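Local coordinates for sialidase B (Streptococcus pneumoniae serotype 4, PDB 4XJW), which cleaves terminal sialic acid residues from oligosaccharides, glycoproteins and glycolipids by hydrolysing their alpha-2,3, alpha-2,6 and alpha-2,8 glycosidic linkages, at residues 76-81 against 87-92; 300-305 against 466-471; 400-403 against 407-410. The protein carries 1 engineered substitution. All coordinates share one frame; numbering follows the deposited sequence.

The three contacts sit in separate parts of the chain, and no two share a strand. Interaction 1, partly buried, joins adjacent strands of a hairpin in the N-terminal domain, and combines backbone hydrogen bonds with an apolar face and a water- and phosphate-decorated one. Interaction 2 is core: four buried apolar side chains meet between two propeller strands, without any hydrogen bond. Interaction 3, also largely buried, is the smallest, a tyrosine ring set against a strand end and tied to it by water, in the chain inserted between strands 301-308 and 420-426. Interactions 2 and 3 come within about 9 Å at their nearest atoms; interaction 1 lies about 47 Å and 43 Å from them between centres.

Interaction 1: residues 76-81 against 87-92. With PO4 (phosphate ion), chain D.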
loop_
_atom_site.group_PDB
_atom_site.type_symbol
_atom_site.label_atom_id
_atom_site.label_comp_id
_atom_site.label_asym_id
_atom_site.label_seq_id
_atom_site.Cartn_x
_atom_site.Cartn_y
_atom_site.Cartn_z
ATOM N N VAL A 76 20.893 9.674 -8.231
ATOM C CA VAL A 76 22.197 10.309 -8.370
ATOM C C VAL A 76 23.079 9.489 -9.301
ATOM O O VAL A 76 22.916 8.272 -9.437
ATOM C CB VAL A 76 22.958 10.477 -7.038
ATOM C CG1 VAL A 76 22.209 11.415 -6.092
ATOM C CG2 VAL A 76 23.226 9.126 -6.393
ATOM N N GLU A 77 24.023 10.181 -9.933
ATOM C CA GLU A 77 25.106 9.554 -10.663
ATOM C C GLU A 77 26.410 10.009 -10.018
ATOM O O GLU A 77 26.537 11.169 -9.619
ATOM C CB GLU A 77 25.093 10.012 -12.109
ATOM C CG GLU A 77 23.915 9.570 -12.915
ATOM C CD GLU A 77 24.259 9.572 -14.379
ATOM O OE1 GLU A 77 24.927 8.615 -14.831
ATOM O OE2 GLU A 77 23.900 10.548 -15.063
ATOM N N ILE A 78 27.364 9.088 -9.890
ATOM C CA ILE A 78 28.687 9.425 -9.370
ATOM C C ILE A 78 29.703 8.713 -10.246
ATOM O O ILE A 78 29.810 7.483 -10.212
ATOM C CB ILE A 78 28.850 9.038 -7.881
ATOM C CG1 ILE A 78 27.545 9.245 -7.114
ATOM C CG2 ILE A 78 29.948 9.854 -7.233
ATOM C CD1 ILE A 78 27.238 8.161 -6.120
ATOM N N ARG A 79 30.429 9.481 -11.060
ATOM C CA ARG A 79 31.217 8.890 -12.140
ATOM C C ARG A 79 32.616 9.477 -12.231
ATOM O O ARG A 79 32.793 10.694 -12.157
ATOM C CB ARG A 79 30.506 9.096 -13.479
ATOM C CG ARG A 79 29.048 8.661 -13.475
ATOM C CD ARG A 79 28.416 8.832 -14.832
ATOM N NE ARG A 79 29.014 7.922 -15.800
ATOM C CZ ARG A 79 28.725 7.896 -17.098
ATOM N NH1 ARG A 79 27.839 8.744 -17.611
ATOM N NH2 ARG A 79 29.335 7.018 -17.885
ATOM N N ASP A 80 33.601 8.606 -12.411
ATOM C CA ASP A 80 34.985 9.035 -12.602
ATOM C C ASP A 80 35.653 7.987 -13.483
ATOM O O ASP A 80 35.875 6.856 -13.050
ATOM C CB ASP A 80 35.705 9.145 -11.254
ATOM C CG ASP A 80 37.116 9.724 -11.371
ATOM O OD1 ASP A 80 37.884 9.278 -12.246
ATOM O OD2 ASP A 80 37.457 10.614 -10.564
ATOM N N ALA A 81 35.958 8.363 -14.721
ATOM C CA ALA A 81 36.473 7.419 -15.708
ATOM C C ALA A 81 37.874 6.937 -15.362
ATOM O O ALA A 81 38.244 5.810 -15.682
ATOM C CB ALA A 81 36.458 8.038 -17.085
ATOM N N TYR A 87 28.645 4.934 -10.718
ATOM C CA TYR A 87 27.543 4.581 -9.845
ATOM C C TYR A 87 26.267 5.291 -10.276
ATOM O O TYR A 87 26.286 6.470 -10.632
ATOM C CB TYR A 87 27.883 4.940 -8.404
ATOM C CG TYR A 87 29.012 4.141 -7.797
ATOM C CD1 TYR A 87 29.236 2.817 -8.167
ATOM C CD2 TYR A 87 29.855 4.713 -6.851
ATOM C CE1 TYR A 87 30.272 2.085 -7.603
ATOM C CE2 TYR A 87 30.884 3.988 -6.282
ATOM C CZ TYR A 87 31.089 2.679 -6.662
ATOM O OH TYR A 87 32.120 1.961 -6.100
ATOM N N LEU A 88 25.167 4.551 -10.264
ATOM C CA LEU A 88 23.850 5.117 -10.498
ATOM C C LEU A 88 22.921 4.527 -9.448
ATOM O O LEU A 88 22.725 3.308 -9.405
ATOM C CB LEU A 88 23.357 4.774 -11.910
ATOM C CG LEU A 88 21.870 5.062 -12.159
ATOM C CD1 LEU A 88 21.620 6.540 -12.219
ATOM C CD2 LEU A 88 21.371 4.384 -13.435
ATOM N N PHE A 89 22.376 5.388 -8.589
ATOM C CA PHE A 89 21.415 4.964 -7.565
ATOM C C PHE A 89 20.142 5.763 -7.726
ATOM O O PHE A 89 20.188 6.970 -7.943
ATOM C CB PHE A 89 21.963 5.205 -6.157
ATOM C CG PHE A 89 23.319 4.626 -5.940
ATOM C CD1 PHE A 89 23.519 3.258 -6.049
ATOM C CD2 PHE A 89 24.394 5.443 -5.641
ATOM C CE1 PHE A 89 24.781 2.709 -5.858
ATOM C CE2 PHE A 89 25.655 4.902 -5.449
ATOM C CZ PHE A 89 25.842 3.535 -5.558
ATOM N N SER A 90 19.000 5.099 -7.604
ATOM C CA SER A 90 17.740 5.802 -7.782
ATOM C C SER A 90 16.604 5.034 -7.138
ATOM O O SER A 90 16.747 3.853 -6.811
ATOM C CB SER A 90 17.447 5.998 -9.274
ATOM O OG SER A 90 17.121 4.751 -9.863
ATOM N N ARG A 91 15.476 5.710 -6.945
ATOM C CA ARG A 91 14.250 5.022 -6.607
ATOM C C ARG A 91 13.062 5.705 -7.265
ATOM O O ARG A 91 12.928 6.929 -7.199
ATOM C CB ARG A 91 14.013 4.967 -5.101
ATOM C CG ARG A 91 13.003 3.887 -4.741
ATOM C CD ARG A 91 12.397 4.139 -3.363
ATOM N NE ARG A 91 11.305 5.107 -3.409
ATOM C CZ ARG A 91 10.556 5.422 -2.357
ATOM N NH1 ARG A 91 10.796 4.839 -1.187
ATOM N NH2 ARG A 91 9.575 6.315 -2.488
ATOM N N PRO A 92 12.178 4.914 -7.883
ATOM C CA PRO A 92 10.933 5.467 -8.427
ATOM C C PRO A 92 10.058 6.109 -7.343
ATOM O O PRO A 92 10.292 5.883 -6.142
ATOM C CB PRO A 92 10.227 4.227 -8.983
ATOM C CG PRO A 92 11.378 3.334 -9.400
ATOM C CD PRO A 92 12.382 3.511 -8.293
HETATM P P PO4 D . 25.630 9.079 -20.499
HETATM O O1 PO4 D . 25.334 10.127 -21.539
HETATM O O2 PO4 D . 27.122 9.015 -20.230
HETATM O O3 PO4 D . 24.899 9.469 -19.226
HETATM O O4 PO4 D . 25.132 7.743 -20.990
HETATM O O HOH W 1 26.212 6.473 -13.607
#
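I78 and Y87 face each other as a hydrogen-bonded antiparallel pair, and with V76 they bury the most surface in this hairpin. Y87 N donates to I78 O at 2.8 Å, almost straight at 171°, and I78 N returns a bond to Y87 O at 2.9 Å. V76 and F89 form the next hydrogen-bonded pair: V76 N donates to F89 O at 2.8 Å, and F89 N returns a bond to V76 O. On this face I78 CD1 lies 3.7 Å from F89 CE2, meeting the phenyl at its edge, while V76 CG2 reaches the same edge 3.9 Å from CD2 of F89. The ring thus spans two residues of the facing strand. I78 reaches F89 diagonally because chi1 (-36°) carries CG1 to the side of its own backbone N and chi2 (140°), off a staggered value, turns CD1 across toward strand 85-91; CD1 also rests on Y87 CB. The Y87 ring leads away from segment 76-81, its OH bonded to T135 O.

The opposite face carries E77 and L88, the non-hydrogen-bonded pair, which touch through E77 CG and L88 CD1. A water donates to E77 OE1 at 2.8 Å and to Y87 O, joining carboxylate and backbone, while E77 OE2 is hydrogen-bonded to Y63 OH. R79 NH1 donates to O2 of a phosphate ion at 2.7 Å, the oxygen lying in the guanidinium plane; R155 also binds this ion, probably a crystallisation component.

Strand 85-91 is the outermost strand of an antiparallel sheet, and strand 74-80 separates it from strand 63-69. The face bearing V76, I78, Y87 and F89 packs on strands 118-123 and 126-132 of a second sheet, through Y119, M121 and F129, as in the concanavalin-like sandwich of this domain.

Interaction 2: residues 300-305 against 466-471; sequences KTILLA and LIFATY
In L304, chi1 of -88° and chi2 of 58° spread both methyls over one face of the F468 ring, which is sent toward them from the facing strand with its CG beside its own backbone N. CD2 of L304 stands 4.0 Å from the centroid of the F468 ring, 21° off its normal and shifted toward the rim on the CG side, a CH-pi contact. The other methyl, L304 CD1, is 3.7 Å from F468 CE2, so the two methyls lie along one face, from the CG end to the CE2-CZ end. At the ring's edge, near its plane, the carbonyl oxygen I302 O comes to 3.9 Å from F468 CZ. I302 CG2 approaches the same side of the ring more loosely, while its other branch crosses the L466 side chain at an angle, I302 CD1 touching L466 CD1 at 3.7 Å. No hydrogen bond crosses; the interface is wholly apolar side chain apart from that one oxygen.

The strand axes run nearly parallel, 9.9 Å from each other at closest, too far for backbone pairing. Each is the second strand of its blade in the six-bladed propeller of sialidases: strand 301-308 pairs with 286-294 and 420-426, strand 466-472 with 451-459 and 475-481. The contact therefore packs two successive blades face to face, with M423, V293, S291 and L452 of the neighbouring strands around it.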
loop_
_atom_site.group_PDB
_atom_site.type_symbol
_atom_site.label_atom_id
_atom_site.label_comp_id
_atom_site.label_asym_id
_atom_site.label_seq_id
_atom_site.Cartn_x
_atom_site.Cartn_y
_atom_site.Cartn_z
ATOM N N LYS A 300 -19.847 -2.498 17.917
ATOM C CA LYS A 300 -18.539 -3.051 17.585
ATOM C C LYS A 300 -18.047 -2.568 16.220
ATOM O O LYS A 300 -18.827 -2.245 15.324
ATOM C CB LYS A 300 -18.562 -4.586 17.593
ATOM C CG LYS A 300 -18.810 -5.222 18.960
ATOM C CD LYS A 300 -18.742 -6.740 18.870
ATOM C CE LYS A 300 -19.058 -7.394 20.212
ATOM N NZ LYS A 300 -19.104 -8.880 20.111
ATOM N N THR A 301 -16.732 -2.492 16.077
ATOM C CA THR A 301 -16.136 -2.291 14.768
ATOM C C THR A 301 -15.808 -3.678 14.262
ATOM O O THR A 301 -15.318 -4.524 15.019
ATOM C CB THR A 301 -14.850 -1.449 14.860
ATOM O OG1 THR A 301 -15.141 -0.208 15.508
ATOM C CG2 THR A 301 -14.291 -1.166 13.482
ATOM N N ILE A 302 -16.098 -3.921 12.989
ATOM C CA ILE A 302 -15.889 -5.230 12.393
ATOM C C ILE A 302 -14.911 -5.144 11.225
ATOM O O ILE A 302 -15.067 -4.312 10.334
ATOM C CB ILE A 302 -17.222 -5.831 11.950
ATOM C CG1 ILE A 302 -18.130 -6.018 13.170
ATOM C CG2 ILE A 302 -16.999 -7.128 11.195
ATOM C CD1 ILE A 302 -19.524 -6.497 12.829
ATOM N N LEU A 303 -13.891 -5.997 11.238
ATOM C CA LEU A 303 -12.900 -6.011 10.164
ATOM C C LEU A 303 -12.840 -7.387 9.523
ATOM O O LEU A 303 -12.749 -8.404 10.217
ATOM C CB LEU A 303 -11.521 -5.571 10.702
ATOM C CG LEU A 303 -10.317 -5.510 9.743
ATOM C CD1 LEU A 303 -9.304 -4.479 10.216
ATOM C CD2 LEU A 303 -9.618 -6.856 9.632
ATOM N N LEU A 304 -12.915 -7.414 8.199
ATOM C CA LEU A 304 -12.764 -8.660 7.460
ATOM C C LEU A 304 -11.449 -8.640 6.670
ATOM O O LEU A 304 -10.941 -7.574 6.329
ATOM C CB LEU A 304 -13.958 -8.896 6.521
ATOM C CG LEU A 304 -15.181 -9.622 7.087
ATOM C CD1 LEU A 304 -15.767 -8.901 8.284
ATOM C CD2 LEU A 304 -16.231 -9.794 5.997
ATOM N N ALA A 305 -10.897 -9.818 6.389
ATOM C CA ALA A 305 -9.735 -9.951 5.499
ATOM C C ALA A 305 -9.707 -11.334 4.866
ATOM O O ALA A 305 -10.293 -12.269 5.400
ATOM C CB ALA A 305 -8.423 -9.685 6.255
ATOM N N LEU A 466 -25.466 -4.856 7.860
ATOM C CA LEU A 466 -24.087 -4.704 7.405
ATOM C C LEU A 466 -23.862 -5.445 6.097
ATOM O O LEU A 466 -24.330 -6.574 5.921
ATOM C CB LEU A 466 -23.131 -5.276 8.438
ATOM C CG LEU A 466 -23.370 -4.755 9.846
ATOM C CD1 LEU A 466 -22.495 -5.537 10.800
ATOM C CD2 LEU A 466 -23.077 -3.254 9.924
ATOM N N ILE A 467 -23.143 -4.814 5.175
ATOM C CA ILE A 467 -22.818 -5.461 3.905
ATOM C C ILE A 467 -21.338 -5.329 3.586
ATOM O O ILE A 467 -20.777 -4.225 3.627
ATOM C CB ILE A 467 -23.614 -4.880 2.726
ATOM C CG1 ILE A 467 -25.117 -4.915 3.004
ATOM C CG2 ILE A 467 -23.285 -5.656 1.418
ATOM C CD1 ILE A 467 -25.957 -4.472 1.811
ATOM N N PHE A 468 -20.716 -6.449 3.227
ATOM C CA PHE A 468 -19.350 -6.436 2.705
ATOM C C PHE A 468 -19.352 -6.975 1.292
ATOM O O PHE A 468 -19.825 -8.085 1.054
ATOM C CB PHE A 468 -18.433 -7.303 3.562
ATOM C CG PHE A 468 -17.984 -6.644 4.838
ATOM C CD1 PHE A 468 -16.886 -5.789 4.840
ATOM C CD2 PHE A 468 -18.648 -6.892 6.027
ATOM C CE1 PHE A 468 -16.462 -5.183 6.002
ATOM C CE2 PHE A 468 -18.226 -6.298 7.213
ATOM C CZ PHE A 468 -17.127 -5.443 7.193
ATOM N N ALA A 469 -18.811 -6.191 0.360
ATOM C CA ALA A 469 -18.653 -6.640 -1.021
ATOM C C ALA A 469 -17.483 -7.606 -1.154
ATOM O O ALA A 469 -16.408 -7.401 -0.562
ATOM C CB ALA A 469 -18.469 -5.459 -1.952
ATOM N N THR A 470 -17.696 -8.661 -1.943
ATOM C CA THR A 470 -16.619 -9.564 -2.342
ATOM C C THR A 470 -16.826 -9.857 -3.822
ATOM O O THR A 470 -17.888 -9.550 -4.370
ATOM C CB THR A 470 -16.636 -10.889 -1.557
ATOM O OG1 THR A 470 -17.696 -11.728 -2.054
ATOM C CG2 THR A 470 -16.838 -10.651 -0.053
ATOM N N TYR A 471 -15.819 -10.426 -4.475
ATOM C CA TYR A 471 -15.965 -10.816 -5.874
ATOM C C TYR A 471 -15.445 -12.221 -6.095
ATOM O O TYR A 471 -14.672 -12.757 -5.295
ATOM C CB TYR A 471 -15.247 -9.834 -6.800
ATOM C CG TYR A 471 -13.758 -9.762 -6.577
ATOM C CD1 TYR A 471 -12.887 -10.587 -7.290
ATOM C CD2 TYR A 471 -13.213 -8.857 -5.680
ATOM C CE1 TYR A 471 -11.518 -10.521 -7.090
ATOM C CE2 TYR A 471 -11.855 -8.785 -5.475
ATOM C CZ TYR A 471 -11.009 -9.615 -6.177
ATOM O OH TYR A 471 -9.650 -9.525 -5.950
#

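Interaction 3: residues 400-403 against 407-410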
loop_
_atom_site.group_PDB
_atom_site.type_symbol
_atom_site.label_atom_id
_atom_site.label_comp_id
_atom_site.label_asym_id
_atom_site.label_seq_id
_atom_site.Cartn_x
_atom_site.Cartn_y
_atom_site.Cartn_z
ATOM N N LYS A 400 13.153 -20.473 17.534
ATOM C CA LYS A 400 12.054 -20.030 18.394
ATOM C C LYS A 400 10.819 -20.897 18.181
ATOM O O LYS A 400 10.519 -21.275 17.053
ATOM C CB LYS A 400 11.730 -18.554 18.128
ATOM C CG LYS A 400 10.496 -18.021 18.851
ATOM C CD LYS A 400 10.312 -16.526 18.612
ATOM C CE LYS A 400 8.881 -16.083 18.922
ATOM N NZ LYS A 400 8.769 -14.609 19.114
ATOM N N GLN A 401 10.110 -21.223 19.261
ATOM C CA GLN A 401 8.873 -21.999 19.155
ATOM C C GLN A 401 7.643 -21.103 19.285
ATOM O O GLN A 401 7.613 -20.199 20.116
ATOM C CB GLN A 401 8.829 -23.117 20.208
ATOM C CG GLN A 401 9.827 -24.252 19.956
ATOM C CD GLN A 401 9.712 -25.374 20.978
ATOM O OE1 GLN A 401 8.662 -26.002 21.115
ATOM N NE2 GLN A 401 10.792 -25.623 21.708
ATOM N N VAL A 402 6.632 -21.371 18.457
ATOM C CA VAL A 402 5.347 -20.682 18.520
ATOM C C VAL A 402 4.230 -21.720 18.487
ATOM O O VAL A 402 4.460 -22.854 18.060
ATOM C CB VAL A 402 5.159 -19.709 17.328
ATOM C CG1 VAL A 402 6.270 -18.701 17.285
ATOM C CG2 VAL A 402 5.086 -20.471 16.016
ATOM N N PRO A 403 3.017 -21.344 18.936
ATOM C CA PRO A 403 1.903 -22.298 18.910
ATOM C C PRO A 403 1.606 -22.822 17.517
ATOM O O PRO A 403 1.642 -22.057 16.552
ATOM C CB PRO A 403 0.717 -21.461 19.398
ATOM C CG PRO A 403 1.332 -20.444 20.273
ATOM C CD PRO A 403 2.653 -20.108 19.655
ATOM N N PHE A 407 -3.124 -23.213 9.948
ATOM C CA PHE A 407 -2.779 -22.496 8.723
ATOM C C PHE A 407 -1.283 -22.548 8.379
ATOM O O PHE A 407 -0.854 -22.005 7.354
ATOM C CB PHE A 407 -3.256 -21.040 8.828
ATOM C CG PHE A 407 -4.735 -20.875 8.590
ATOM C CD1 PHE A 407 -5.640 -21.012 9.633
ATOM C CD2 PHE A 407 -5.214 -20.593 7.318
ATOM C CE1 PHE A 407 -7.004 -20.864 9.407
ATOM C CE2 PHE A 407 -6.582 -20.457 7.082
ATOM C CZ PHE A 407 -7.465 -20.584 8.126
ATOM N N TYR A 408 -0.497 -23.230 9.210
ATOM C CA TYR A 408 0.958 -23.213 9.076
ATOM C C TYR A 408 1.503 -24.406 8.295
ATOM O O TYR A 408 0.899 -25.482 8.276
ATOM C CB TYR A 408 1.645 -23.212 10.442
ATOM C CG TYR A 408 1.451 -21.982 11.297
ATOM C CD1 TYR A 408 0.762 -20.867 10.834
ATOM C CD2 TYR A 408 1.976 -21.944 12.580
ATOM C CE1 TYR A 408 0.606 -19.740 11.643
ATOM C CE2 TYR A 408 1.823 -20.838 13.383
ATOM C CZ TYR A 408 1.137 -19.743 12.919
ATOM O OH TYR A 408 1.002 -18.654 13.765
ATOM N N LYS A 409 2.668 -24.205 7.695
ATOM C CA LYS A 409 3.329 -25.246 6.906
ATOM C C LYS A 409 3.736 -26.426 7.788
ATOM O O LYS A 409 3.642 -27.577 7.370
ATOM C CB LYS A 409 4.557 -24.658 6.214
ATOM C CG LYS A 409 5.444 -25.680 5.512
ATOM C CD LYS A 409 6.626 -24.977 4.870
ATOM C CE LYS A 409 7.545 -25.954 4.163
ATOM N NZ LYS A 409 8.708 -25.267 3.528
ATOM N N ASP A 410 4.149 -26.138 9.019
ATOM C CA ASP A 410 4.695 -27.166 9.907
ATOM C C ASP A 410 3.655 -27.867 10.787
ATOM O O ASP A 410 4.010 -28.698 11.630
ATOM C CB ASP A 410 5.790 -26.572 10.804
ATOM C CG ASP A 410 7.052 -26.195 10.043
ATOM O OD1 ASP A 410 7.075 -26.278 8.796
ATOM O OD2 ASP A 410 8.029 -25.794 10.720
HETATM O O HOH W 2 1.054 -19.294 16.292
#
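The Y408 ring takes V402 and the P403 carbonyl beside the end of strand 400-403, both meeting it at CE2. P403 O stands 3.4 Å from Y408 CE2, and V402 CG2 reaches this carbon at 4.2 Å; both come obliquely to the ring. Y408 has chi1 of -66° and a chi2 near zero (-4°), unusual for tyrosine, which brings CA into the ring plane and turns the CD2-CE2 side to the strand. The pyrrolidine of P403 makes no contact with the tyrosine, its share coming from the backbone carbonyl.

A water completes the join: it donates to P403 O at 2.8 Å and hydrogen-bonds Y408 OH at 2.6 Å, spanning carbonyl and phenol. The phenolic oxygen also bonds N261 N, so two partners hold it in place and tie the loop to another part of the chain.

V402 meanwhile pairs with V381 of strand 377-387, the partner strand in the sheet. The loop runs from strand 400-403 to strand 413-414, which pairs with strand 330-337, before the chain enters propeller strand 420-426, a path consistent with an elaborate insertion grown from one blade of a sialidase beta-propeller.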